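Local coordinates for ERPP protein (Borrelia burgdorferi, PDB 4BOB) that probably binds the complement regulator factor H at the surface of the Lyme disease spirochaete, as an outer surface lipoprotein thought to help it resist complement, at residues G129-A134 and I154-L159; D53-K58 and G66-G71; K40-N45 and T149-I154; K89-G94 and I133-D138. All coordinates share one frame; numbering follows the deposited sequence.

Contact 1. Residues G129-A134 and I154-L159; sequences GAEHIA and IPLEVL
H132 lays its imidazole against the I154-P155 peptide, at the junction where a strand gives way to a helix. Its CB already lies 3.2 Å from I154 O. CG is then set beside the backbone N (chi1 -71°), which swings the ring over the proline: CD2 comes to 3.3 Å from P155 N, and P155 CA sits 3.9 Å from the ring centroid in a CH-pi contact. P155 CB lies over the same face, displaced toward the rim, while I154 N lies in plane at the ring edge. NE2, at the far end, brushes P155 CA. ND1 turns back to its own chain and donates to A130 O at 2.6 Å, from above the carbonyl plane and with a bent N-H...O angle of 131°; this bond probably helps to set the ring's rotation.

The backbones illustrate how pairing can run on into a helix. I133 and I154 form an antiparallel hydrogen-bonded pair, bonded both ways. Beyond P155, the N-cap residue, L156 N donates almost straight (176°) to E131 O at 2.9 Å. On the sheet face that carries I133 and I154, I133 CG1 packs 3.9 Å from L156 CD1 and also meets L159 CD1.

Strand 131-139 lies between strand 119-126, whose T122 and I124 touch I133, and strand 149-155, which leads into helix 156-162; M91 of helix 84-93 closes over I133 and L159.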
loop_
_atom_site.group_PDB
_atom_site.type_symbol
_atom_site.label_atom_id
_atom_site.label_comp_id
_atom_site.label_asym_id
_atom_site.label_seq_id
_atom_site.Cartn_x
_atom_site.Cartn_y
_atom_site.Cartn_z
ATOM N N GLY A 129 -7.860 -5.739 17.538
ATOM C CA GLY A 129 -8.843 -6.769 17.170
ATOM C C GLY A 129 -9.223 -6.700 15.700
ATOM O O GLY A 129 -10.134 -7.406 15.264
ATOM N N ALA A 130 -8.499 -5.868 14.941
ATOM C CA ALA A 130 -8.890 -5.449 13.581
ATOM C C ALA A 130 -7.963 -6.022 12.522
ATOM O O ALA A 130 -6.772 -5.666 12.492
ATOM C CB ALA A 130 -8.896 -3.928 13.480
ATOM N N GLU A 131 -8.499 -6.898 11.662
ATOM C CA GLU A 131 -7.696 -7.519 10.608
ATOM C C GLU A 131 -7.231 -6.409 9.686
ATOM O O GLU A 131 -8.020 -5.511 9.373
ATOM C CB GLU A 131 -8.480 -8.559 9.798
ATOM C CG GLU A 131 -8.831 -9.847 10.530
ATOM C CD GLU A 131 -9.312 -10.940 9.577
ATOM O OE1 GLU A 131 -10.319 -10.724 8.859
ATOM O OE2 GLU A 131 -8.667 -12.020 9.543
ATOM N N HIS A 132 -5.952 -6.457 9.294
ATOM C CA HIS A 132 -5.377 -5.528 8.312
ATOM C C HIS A 132 -4.735 -6.284 7.192
ATOM O O HIS A 132 -4.340 -7.424 7.359
ATOM C CB HIS A 132 -4.248 -4.709 8.912
ATOM C CG HIS A 132 -4.681 -3.684 9.905
ATOM N ND1 HIS A 132 -5.209 -4.019 11.126
ATOM C CD2 HIS A 132 -4.584 -2.334 9.887
ATOM C CE1 HIS A 132 -5.464 -2.915 11.804
ATOM N NE2 HIS A 132 -5.086 -1.879 11.077
ATOM N N ILE A 133 -4.586 -5.607 6.064
ATOM C CA ILE A 133 -3.761 -6.078 4.960
ATOM C C ILE A 133 -2.338 -5.581 5.251
ATOM O O ILE A 133 -2.095 -4.373 5.355
ATOM C CB ILE A 133 -4.295 -5.532 3.607
ATOM C CG1 ILE A 133 -5.599 -6.240 3.190
ATOM C CG2 ILE A 133 -3.257 -5.649 2.499
ATOM C CD1 ILE A 133 -5.496 -7.746 3.010
ATOM N N ALA A 134 -1.402 -6.510 5.410
ATOM C CA ALA A 134 -0.020 -6.147 5.707
ATOM C C ALA A 134 0.881 -6.560 4.551
ATOM O O ALA A 134 0.665 -7.619 3.970
ATOM C CB ALA A 134 0.431 -6.822 6.993
ATOM N N ILE A 154 -2.893 -1.867 6.397
ATOM C CA ILE A 154 -4.139 -1.127 6.115
ATOM C C ILE A 154 -5.339 -1.971 6.586
ATOM O O ILE A 154 -5.347 -3.170 6.363
ATOM C CB ILE A 154 -4.233 -0.834 4.602
ATOM C CG1 ILE A 154 -3.301 0.312 4.238
ATOM C CG2 ILE A 154 -5.646 -0.450 4.172
ATOM C CD1 ILE A 154 -3.102 0.468 2.745
ATOM N N PRO A 155 -6.358 -1.363 7.234
ATOM C CA PRO A 155 -7.426 -2.238 7.768
ATOM C C PRO A 155 -8.221 -2.910 6.664
ATOM O O PRO A 155 -8.503 -2.301 5.650
ATOM C CB PRO A 155 -8.308 -1.276 8.567
ATOM C CG PRO A 155 -8.133 0.025 7.857
ATOM C CD PRO A 155 -6.666 0.057 7.488
ATOM N N LEU A 156 -8.550 -4.174 6.862
ATOM C CA LEU A 156 -9.189 -4.976 5.820
ATOM C C LEU A 156 -10.621 -4.505 5.494
ATOM O O LEU A 156 -10.944 -4.274 4.345
ATOM C CB LEU A 156 -9.173 -6.451 6.219
ATOM C CG LEU A 156 -9.835 -7.397 5.224
ATOM C CD1 LEU A 156 -9.325 -7.217 3.790
ATOM C CD2 LEU A 156 -9.657 -8.835 5.689
ATOM N N GLU A 157 -11.437 -4.333 6.528
ATOM C CA GLU A 157 -12.836 -3.895 6.417
ATOM C C GLU A 157 -13.062 -2.627 5.595
ATOM O O GLU A 157 -14.055 -2.515 4.852
ATOM C CB GLU A 157 -13.425 -3.679 7.817
ATOM C CG GLU A 157 -14.737 -2.904 7.821
ATOM C CD GLU A 157 -15.653 -3.278 8.962
ATOM O OE1 GLU A 157 -15.149 -3.796 9.995
ATOM O OE2 GLU A 157 -16.882 -3.046 8.809
ATOM N N VAL A 158 -12.172 -1.657 5.736
ATOM C CA VAL A 158 -12.276 -0.475 4.885
ATOM C C VAL A 158 -11.897 -0.816 3.423
ATOM O O VAL A 158 -12.604 -0.413 2.507
ATOM C CB VAL A 158 -11.463 0.720 5.424
ATOM C CG1 VAL A 158 -11.666 1.927 4.520
ATOM C CG2 VAL A 158 -11.876 1.059 6.853
ATOM N N LEU A 159 -10.818 -1.581 3.209
ATOM C CA LEU A 159 -10.417 -2.010 1.855
ATOM C C LEU A 159 -11.487 -2.842 1.132
ATOM O O LEU A 159 -11.580 -2.833 -0.083
ATOM C CB LEU A 159 -9.115 -2.813 1.894
ATOM C CG LEU A 159 -7.760 -2.100 2.039
ATOM C CD1 LEU A 159 -6.630 -3.110 2.184
ATOM C CD2 LEU A 159 -7.448 -1.188 0.872
#

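Contact 2. Residues D53-K58 and G66-G71; sequences DLVVRK and GLNAGG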
loop_
_atom_site.group_PDB
_atom_site.type_symbol
_atom_site.label_atom_id
_atom_site.label_comp_id
_atom_site.label_asym_id
_atom_site.label_seq_id
_atom_site.Cartn_x
_atom_site.Cartn_y
_atom_site.Cartn_z
ATOM N N ASP A 53 -2.902 8.693 6.055
ATOM C CA ASP A 53 -3.964 8.241 5.144
ATOM C C ASP A 53 -3.452 8.056 3.710
ATOM O O ASP A 53 -2.616 8.829 3.228
ATOM C CB ASP A 53 -5.113 9.253 5.096
ATOM C CG ASP A 53 -5.743 9.490 6.449
ATOM O OD1 ASP A 53 -4.975 9.851 7.347
ATOM O OD2 ASP A 53 -6.986 9.335 6.610
ATOM N N LEU A 54 -4.008 7.051 3.032
ATOM C CA LEU A 54 -3.605 6.657 1.692
ATOM C C LEU A 54 -4.772 6.881 0.744
ATOM O O LEU A 54 -5.872 6.357 0.972
ATOM C CB LEU A 54 -3.206 5.178 1.684
ATOM C CG LEU A 54 -2.572 4.591 0.415
ATOM C CD1 LEU A 54 -1.097 4.935 0.314
ATOM C CD2 LEU A 54 -2.728 3.077 0.408
ATOM N N VAL A 55 -4.510 7.639 -0.322
ATOM C CA VAL A 55 -5.532 8.103 -1.255
ATOM C C VAL A 55 -5.515 7.252 -2.523
ATOM O O VAL A 55 -4.690 7.468 -3.435
ATOM C CB VAL A 55 -5.315 9.590 -1.620
ATOM C CG1 VAL A 55 -6.249 10.027 -2.748
ATOM C CG2 VAL A 55 -5.520 10.476 -0.395
ATOM N N VAL A 56 -6.430 6.286 -2.586
ATOM C CA VAL A 56 -6.438 5.352 -3.703
ATOM C C VAL A 56 -7.360 5.917 -4.784
ATOM O O VAL A 56 -8.527 6.255 -4.524
ATOM C CB VAL A 56 -6.825 3.912 -3.276
ATOM C CG1 VAL A 56 -6.353 2.915 -4.326
ATOM C CG2 VAL A 56 -6.195 3.555 -1.935
ATOM N N ARG A 57 -6.804 6.038 -5.987
ATOM C CA ARG A 57 -7.458 6.700 -7.110
ATOM C C ARG A 57 -7.434 5.761 -8.323
ATOM O O ARG A 57 -6.434 5.090 -8.591
ATOM C CB ARG A 57 -6.737 8.024 -7.428
ATOM C CG ARG A 57 -7.486 8.977 -8.370
ATOM C CD ARG A 57 -6.528 9.785 -9.235
ATOM N NE ARG A 57 -5.496 10.460 -8.438
ATOM C CZ ARG A 57 -4.226 10.643 -8.822
ATOM N NH1 ARG A 57 -3.788 10.189 -10.002
ATOM N NH2 ARG A 57 -3.372 11.276 -8.011
ATOM N N LYS A 58 -8.544 5.749 -9.055
ATOM C CA LYS A 58 -8.781 4.823 -10.149
ATOM C C LYS A 58 -8.662 5.526 -11.507
ATOM O O LYS A 58 -9.470 6.401 -11.814
ATOM C CB LYS A 58 -10.179 4.231 -9.968
ATOM C CG LYS A 58 -10.722 3.449 -11.149
ATOM C CD LYS A 58 -9.726 2.433 -11.678
ATOM C CE LYS A 58 -10.292 1.709 -12.869
ATOM N NZ LYS A 58 -9.201 1.010 -13.582
ATOM N N GLY A 66 -1.454 7.316 -3.277
ATOM C CA GLY A 66 -0.522 8.330 -2.766
ATOM C C GLY A 66 -0.584 8.531 -1.259
ATOM O O GLY A 66 -1.654 8.481 -0.639
ATOM N N LEU A 67 0.585 8.773 -0.680
ATOM C CA LEU A 67 0.735 8.897 0.761
ATOM C C LEU A 67 0.747 10.358 1.193
ATOM O O LEU A 67 1.634 11.132 0.807
ATOM C CB LEU A 67 2.034 8.218 1.243
ATOM C CG LEU A 67 2.288 8.155 2.777
ATOM C CD1 LEU A 67 1.059 7.743 3.598
ATOM C CD2 LEU A 67 3.458 7.236 3.077
ATOM N N ASN A 68 -0.247 10.708 2.012
ATOM C CA ASN A 68 -0.224 11.931 2.819
ATOM C C ASN A 68 0.139 11.604 4.263
ATOM O O ASN A 68 -0.732 11.408 5.090
ATOM C CB ASN A 68 -1.578 12.608 2.774
ATOM C CG ASN A 68 -2.058 12.790 1.383
ATOM O OD1 ASN A 68 -2.927 12.066 0.925
ATOM N ND2 ASN A 68 -1.448 13.711 0.673
ATOM N N ALA A 69 1.430 11.534 4.541
ATOM C CA ALA A 69 1.938 11.245 5.865
ATOM C C ALA A 69 2.669 12.473 6.342
ATOM O O ALA A 69 3.525 13.007 5.615
ATOM C CB ALA A 69 2.895 10.073 5.812
ATOM N N GLY A 70 2.335 12.910 7.563
ATOM C CA GLY A 70 2.874 14.141 8.138
ATOM C C GLY A 70 2.429 15.278 7.253
ATOM O O GLY A 70 1.247 15.360 6.903
ATOM N N GLY A 71 3.371 16.132 6.866
ATOM C CA GLY A 71 3.128 17.157 5.838
ATOM C C GLY A 71 3.831 16.873 4.513
ATOM O O GLY A 71 4.144 17.798 3.767
#
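G66, which loses more surface to this contact than any other residue, works entirely through its backbone. Its O receives V55 N at 3.0 Å, an almost straight bond (174°), and the same oxygen takes a CA-H...O contact from L54 CA at 3.5 Å. L54 CD1 adds a methyl near that oxygen. In return G66 N donates to V55 O at 3.2 Å, so V55 and G66 are bonded in both directions.

D53 and N68 form the next hydrogen-bonded pair, with N68 N giving a longer bond of 3.3 Å to D53 O. The carboxylate of D53 looks elsewhere, to a salt bridge with K38 on the adjoining strand. N68 keeps CG beside its backbone N (chi1 -51°), and this brings OD1 across to V55 CG2. D53, V55 and N68 share one face of the sheet. On the other, L54 and L67 make a non-hydrogen-bonded pair, and L67 CD1 reaches to 3.8 Å from D53 O.

Alternation of this kind, in register and with the directions of segments 53-58 and 66-69 at 157°, marks a classic beta hairpin: strands 48-58 and 63-69 are consecutive members of an antiparallel meander.

Contact 3. Residues K40-N45 and T149-I154; sequences KNKDNN and TAEYAI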
loop_
_atom_site.group_PDB
_atom_site.type_symbol
_atom_site.label_atom_id
_atom_site.label_comp_id
_atom_site.label_asym_id
_atom_site.label_seq_id
_atom_site.Cartn_x
_atom_site.Cartn_y
_atom_site.Cartn_z
ATOM N N LYS A 40 -0.774 2.261 8.442
ATOM C CA LYS A 40 0.232 2.156 9.492
ATOM C C LYS A 40 1.596 1.639 9.010
ATOM O O LYS A 40 1.684 0.919 8.014
ATOM C CB LYS A 40 -0.249 1.145 10.516
ATOM C CG LYS A 40 -1.543 1.478 11.207
ATOM C CD LYS A 40 -1.966 0.283 12.028
ATOM C CE LYS A 40 -3.153 0.620 12.912
ATOM N NZ LYS A 40 -2.701 1.206 14.207
ATOM N N ASN A 41 2.651 1.968 9.748
ATOM C CA ASN A 41 3.910 1.223 9.622
ATOM C C ASN A 41 4.517 0.759 10.946
ATOM O O ASN A 41 4.184 1.238 12.042
ATOM C CB ASN A 41 4.969 2.008 8.844
ATOM C CG ASN A 41 5.366 3.319 9.521
ATOM O OD1 ASN A 41 4.959 3.635 10.649
ATOM N ND2 ASN A 41 6.159 4.100 8.813
ATOM N N LYS A 42 5.438 -0.182 10.814
ATOM C CA LYS A 42 6.234 -0.621 11.935
ATOM C C LYS A 42 7.337 0.391 12.207
ATOM O O LYS A 42 8.094 0.774 11.316
ATOM C CB LYS A 42 6.785 -2.012 11.674
ATOM C CG LYS A 42 5.724 -3.065 11.909
ATOM C CD LYS A 42 6.340 -4.383 12.325
ATOM C CE LYS A 42 5.451 -5.164 13.276
ATOM N NZ LYS A 42 5.446 -6.600 12.876
ATOM N N ASP A 43 7.404 0.841 13.446
ATOM C CA ASP A 43 8.355 1.858 13.804
ATOM C C ASP A 43 9.711 1.230 14.095
ATOM O O ASP A 43 9.912 0.022 13.888
ATOM C CB ASP A 43 7.823 2.731 14.965
ATOM C CG ASP A 43 7.725 1.993 16.312
ATOM O OD1 ASP A 43 8.066 0.798 16.436
ATOM O OD2 ASP A 43 7.286 2.650 17.263
ATOM N N ASN A 44 10.621 2.069 14.587
ATOM C CA ASN A 44 11.998 1.687 14.914
ATOM C C ASN A 44 12.180 0.486 15.821
ATOM O O ASN A 44 13.262 -0.102 15.811
ATOM C CB ASN A 44 12.716 2.880 15.522
ATOM C CG ASN A 44 12.893 3.989 14.518
ATOM O OD1 ASN A 44 13.895 4.024 13.801
ATOM N ND2 ASN A 44 11.890 4.864 14.402
ATOM N N ASN A 45 11.138 0.148 16.596
ATOM C CA ASN A 45 11.119 -1.012 17.506
ATOM C C ASN A 45 10.322 -2.218 17.004
ATOM O O ASN A 45 10.086 -3.145 17.766
ATOM C CB ASN A 45 10.485 -0.577 18.809
ATOM C CG ASN A 45 11.230 0.555 19.453
ATOM O OD1 ASN A 45 10.739 1.679 19.512
ATOM N ND2 ASN A 45 12.442 0.272 19.920
ATOM N N THR A 149 13.679 -4.134 5.725
ATOM C CA THR A 149 12.728 -3.536 4.779
ATOM C C THR A 149 11.647 -2.774 5.575
ATOM O O THR A 149 11.581 -2.897 6.795
ATOM C CB THR A 149 12.124 -4.659 3.902
ATOM O OG1 THR A 149 11.907 -4.188 2.569
ATOM C CG2 THR A 149 10.835 -5.226 4.501
ATOM N N ALA A 150 10.811 -1.982 4.915
ATOM C CA ALA A 150 9.688 -1.313 5.614
ATOM C C ALA A 150 8.475 -2.258 5.669
ATOM O O ALA A 150 8.300 -3.110 4.792
ATOM C CB ALA A 150 9.324 -0.009 4.914
ATOM N N GLU A 151 7.629 -2.111 6.691
ATOM C CA GLU A 151 6.445 -2.973 6.851
ATOM C C GLU A 151 5.174 -2.117 6.963
ATOM O O GLU A 151 5.184 -1.056 7.595
ATOM C CB GLU A 151 6.638 -3.894 8.063
ATOM C CG GLU A 151 5.671 -5.089 8.149
ATOM C CD GLU A 151 6.330 -6.411 8.552
ATOM O OE1 GLU A 151 7.444 -6.397 9.131
ATOM O OE2 GLU A 151 5.732 -7.478 8.280
ATOM N N TYR A 152 4.084 -2.568 6.339
ATOM C CA TYR A 152 2.865 -1.749 6.231
ATOM C C TYR A 152 1.567 -2.533 6.452
ATOM O O TYR A 152 1.507 -3.735 6.190
ATOM C CB TYR A 152 2.778 -1.077 4.847
ATOM C CG TYR A 152 3.804 0.006 4.567
ATOM C CD1 TYR A 152 3.630 1.315 5.058
ATOM C CD2 TYR A 152 4.932 -0.260 3.794
ATOM C CE1 TYR A 152 4.557 2.310 4.794
ATOM C CE2 TYR A 152 5.864 0.730 3.535
ATOM C CZ TYR A 152 5.672 2.012 4.033
ATOM O OH TYR A 152 6.588 3.010 3.775
ATOM N N ALA A 153 0.526 -1.803 6.878
ATOM C CA ALA A 153 -0.743 -2.374 7.342
ATOM C C ALA A 153 -1.873 -1.402 7.134
ATOM O O ALA A 153 -1.820 -0.279 7.651
ATOM C CB ALA A 153 -0.671 -2.769 8.824
ATOM N N ILE A 154 -2.893 -1.867 6.397
ATOM C CA ILE A 154 -4.139 -1.127 6.115
ATOM C C ILE A 154 -5.339 -1.971 6.586
ATOM O O ILE A 154 -5.347 -3.170 6.363
ATOM C CB ILE A 154 -4.233 -0.834 4.602
ATOM C CG1 ILE A 154 -3.301 0.312 4.238
ATOM C CG2 ILE A 154 -5.646 -0.450 4.172
ATOM C CD1 ILE A 154 -3.102 0.468 2.745
#
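The phenol ring of Y152 is met obliquely by two groups of the facing strand: with CG beside the backbone N (chi1 -69°), Y152 turns CD1 to N41 CB at 4.1 Å and to K40 O at 3.6 Å. F76 adds an edge-to-face ring contact, and the hydroxyl is hydrogen-bonded to E108, which anchors the far end of the ring. N41 and Y152 are a non-hydrogen-bonded pair sharing one side of the sheet.

On the opposite side K40 and A153 form a hydrogen-bonded pair: K40 N gives a bond of 2.9 Å to A153 O, and A153 N answers at 3.2 Å to K40 O. K40 CB lies 4.3 Å from A153 CB before the lysine chain leads off to a salt bridge with D50. Farther along, K42 and E151 run side by side, their aliphatic parts meeting at 4.0 Å between K42 CG and E151 CB. The opposite charges, K42 NZ and E151 OE1, stay 4.2 Å apart, too far for a salt bridge though probably attractive. Past the weak bond from K42 N to E151 O the strands part, and where the chain turns, D43 OD1 accepts N45 N, an Asx turn.

Here the first and last strands of the sheet become neighbours: strand 34-42 is flanked by 48-58, which offers T49 to N41, and strand 149-155 by 131-139, whose H132 packs on K40.

Contact 4. Residues K89-G94 and I133-D138; sequences KAMTKG and IAFLGD
I133 meets the end of helix 84-93 with all of its branches. CG1 lies against the carbonyl of M91, 3.2 Å from M91 O, and CD1 runs on toward the last turn, coming 3.8 Å from A90 O and 4.3 Å from G94 N. CG2 takes the side chain of M91 instead, touching both its SD and its CE at 3.9 Å. Folds at chi2 (-62°) and chi3 (-68°) carry the methionine's methyl back toward the sheet. Two residues on, F135 also directs its side chain toward the helix, and M91 CE approaches its ring obliquely, 4.5 Å from F135 CE1.

The helix terminus that receives I133 shows how such an end is secured from within. K89 O accepts both T92 N and K93 N, G94 N makes a weak bond to A90 O, and K89 NZ reaches G94 O at 2.9 Å. G94 has positive phi, as often where a helix stops. A90 O is further held by the hydroxyl of T122.

The axes of segments 89-93 and 133-138 approach to 8.3 Å, and the helix lies against one face of the sheet. Strands 119-126 and 149-155 flank strand 131-139, helix 156-162 packs beside M91 through L159, and F97 of strand 96-98 covers A90 and M91.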
loop_
_atom_site.group_PDB
_atom_site.type_symbol
_atom_site.label_atom_id
_atom_site.label_comp_id
_atom_site.label_asym_id
_atom_site.label_seq_id
_atom_site.Cartn_x
_atom_site.Cartn_y
_atom_site.Cartn_z
ATOM N N LYS A 89 -8.149 -8.588 -5.334
ATOM C CA LYS A 89 -7.893 -9.881 -4.694
ATOM C C LYS A 89 -6.900 -9.731 -3.549
ATOM O O LYS A 89 -7.223 -10.013 -2.397
ATOM C CB LYS A 89 -7.358 -10.856 -5.749
ATOM C CG LYS A 89 -6.363 -11.913 -5.285
ATOM C CD LYS A 89 -7.028 -13.120 -4.651
ATOM C CE LYS A 89 -6.077 -14.324 -4.642
ATOM N NZ LYS A 89 -4.905 -14.136 -3.735
ATOM N N ALA A 90 -5.703 -9.255 -3.880
ATOM C CA ALA A 90 -4.596 -9.118 -2.927
ATOM C C ALA A 90 -4.948 -8.276 -1.713
ATOM O O ALA A 90 -4.629 -8.626 -0.568
ATOM C CB ALA A 90 -3.407 -8.492 -3.629
ATOM N N MET A 91 -5.582 -7.137 -1.989
ATOM C CA MET A 91 -5.934 -6.178 -0.952
ATOM C C MET A 91 -7.247 -6.550 -0.185
ATOM O O MET A 91 -7.675 -5.833 0.747
ATOM C CB MET A 91 -5.993 -4.780 -1.567
ATOM C CG MET A 91 -4.679 -4.326 -2.187
ATOM S SD MET A 91 -3.219 -4.145 -1.105
ATOM C CE MET A 91 -3.614 -2.750 -0.053
ATOM N N THR A 92 -7.891 -7.658 -0.569
ATOM C CA THR A 92 -9.056 -8.160 0.182
ATOM C C THR A 92 -8.840 -9.568 0.774
ATOM O O THR A 92 -9.280 -9.826 1.908
ATOM C CB THR A 92 -10.337 -8.128 -0.662
ATOM O OG1 THR A 92 -10.055 -8.643 -1.965
ATOM C CG2 THR A 92 -10.830 -6.714 -0.789
ATOM N N LYS A 93 -8.136 -10.441 0.048
ATOM C CA LYS A 93 -7.936 -11.818 0.473
ATOM C C LYS A 93 -6.493 -12.207 0.783
ATOM O O LYS A 93 -6.237 -13.333 1.272
ATOM C CB LYS A 93 -8.506 -12.732 -0.585
ATOM C CG LYS A 93 -9.946 -12.350 -0.887
ATOM C CD LYS A 93 -10.607 -13.276 -1.883
ATOM C CE LYS A 93 -11.116 -14.535 -1.208
ATOM N NZ LYS A 93 -11.935 -15.309 -2.208
ATOM N N GLY A 94 -5.555 -11.282 0.568
ATOM C CA GLY A 94 -4.126 -11.590 0.720
ATOM C C GLY A 94 -3.626 -12.206 -0.574
ATOM O O GLY A 94 -4.305 -13.032 -1.176
ATOM N N ILE A 133 -4.586 -5.607 6.064
ATOM C CA ILE A 133 -3.761 -6.078 4.960
ATOM C C ILE A 133 -2.338 -5.581 5.251
ATOM O O ILE A 133 -2.095 -4.373 5.355
ATOM C CB ILE A 133 -4.295 -5.532 3.607
ATOM C CG1 ILE A 133 -5.599 -6.240 3.190
ATOM C CG2 ILE A 133 -3.257 -5.649 2.499
ATOM C CD1 ILE A 133 -5.496 -7.746 3.010
ATOM N N ALA A 134 -1.402 -6.510 5.410
ATOM C CA ALA A 134 -0.020 -6.147 5.707
ATOM C C ALA A 134 0.881 -6.560 4.551
ATOM O O ALA A 134 0.665 -7.619 3.970
ATOM C CB ALA A 134 0.431 -6.822 6.993
ATOM N N PHE A 135 1.881 -5.736 4.228
ATOM C CA PHE A 135 2.891 -6.064 3.200
ATOM C C PHE A 135 4.227 -5.356 3.501
ATOM O O PHE A 135 4.256 -4.307 4.156
ATOM C CB PHE A 135 2.389 -5.676 1.792
ATOM C CG PHE A 135 1.980 -4.225 1.682
ATOM C CD1 PHE A 135 0.722 -3.812 2.081
ATOM C CD2 PHE A 135 2.868 -3.267 1.224
ATOM C CE1 PHE A 135 0.349 -2.487 2.017
ATOM C CE2 PHE A 135 2.496 -1.930 1.169
ATOM C CZ PHE A 135 1.232 -1.542 1.558
ATOM N N LEU A 136 5.321 -5.935 3.012
ATOM C CA LEU A 136 6.665 -5.323 3.108
ATOM C C LEU A 136 6.936 -4.255 2.022
ATOM O O LEU A 136 6.512 -4.385 0.858
ATOM C CB LEU A 136 7.745 -6.402 3.009
ATOM C CG LEU A 136 7.637 -7.493 4.079
ATOM C CD1 LEU A 136 8.582 -8.660 3.800
ATOM C CD2 LEU A 136 7.871 -6.910 5.469
ATOM N N GLY A 137 7.645 -3.200 2.410
ATOM C CA GLY A 137 8.060 -2.172 1.473
ATOM C C GLY A 137 9.454 -2.486 0.964
ATOM O O GLY A 137 9.823 -3.658 0.800
ATOM N N ASP A 138 10.222 -1.423 0.735
ATOM C CA ASP A 138 11.634 -1.509 0.339
ATOM C C ASP A 138 12.593 -1.381 1.540
ATOM O O ASP A 138 12.227 -0.909 2.625
ATOM C CB ASP A 138 11.944 -0.423 -0.738
ATOM C CG ASP A 138 13.314 -0.618 -1.432
ATOM O OD1 ASP A 138 13.938 -1.677 -1.248
ATOM O OD2 ASP A 138 13.787 0.283 -2.168
#

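From the N terminus, the chain opens contact 3 at K40-N45 and completes it only at T149-I154, joining the first and last strands of the sheet. Within that long loop, contact 2 closes early as a local hairpin, and contact 4 follows in series, bringing helix 84-93 onto strand 131-139. Contact 1 starts on that same strand and ends at I154-L159, beyond the close of contact 3, so these two cross and share I154; contacts 1 and 4 share I133 and A134. Packing of L54 CD2 on I154 CD1 ties the hairpin of contact 2 to the seam, while L159 and M91 join the two helices.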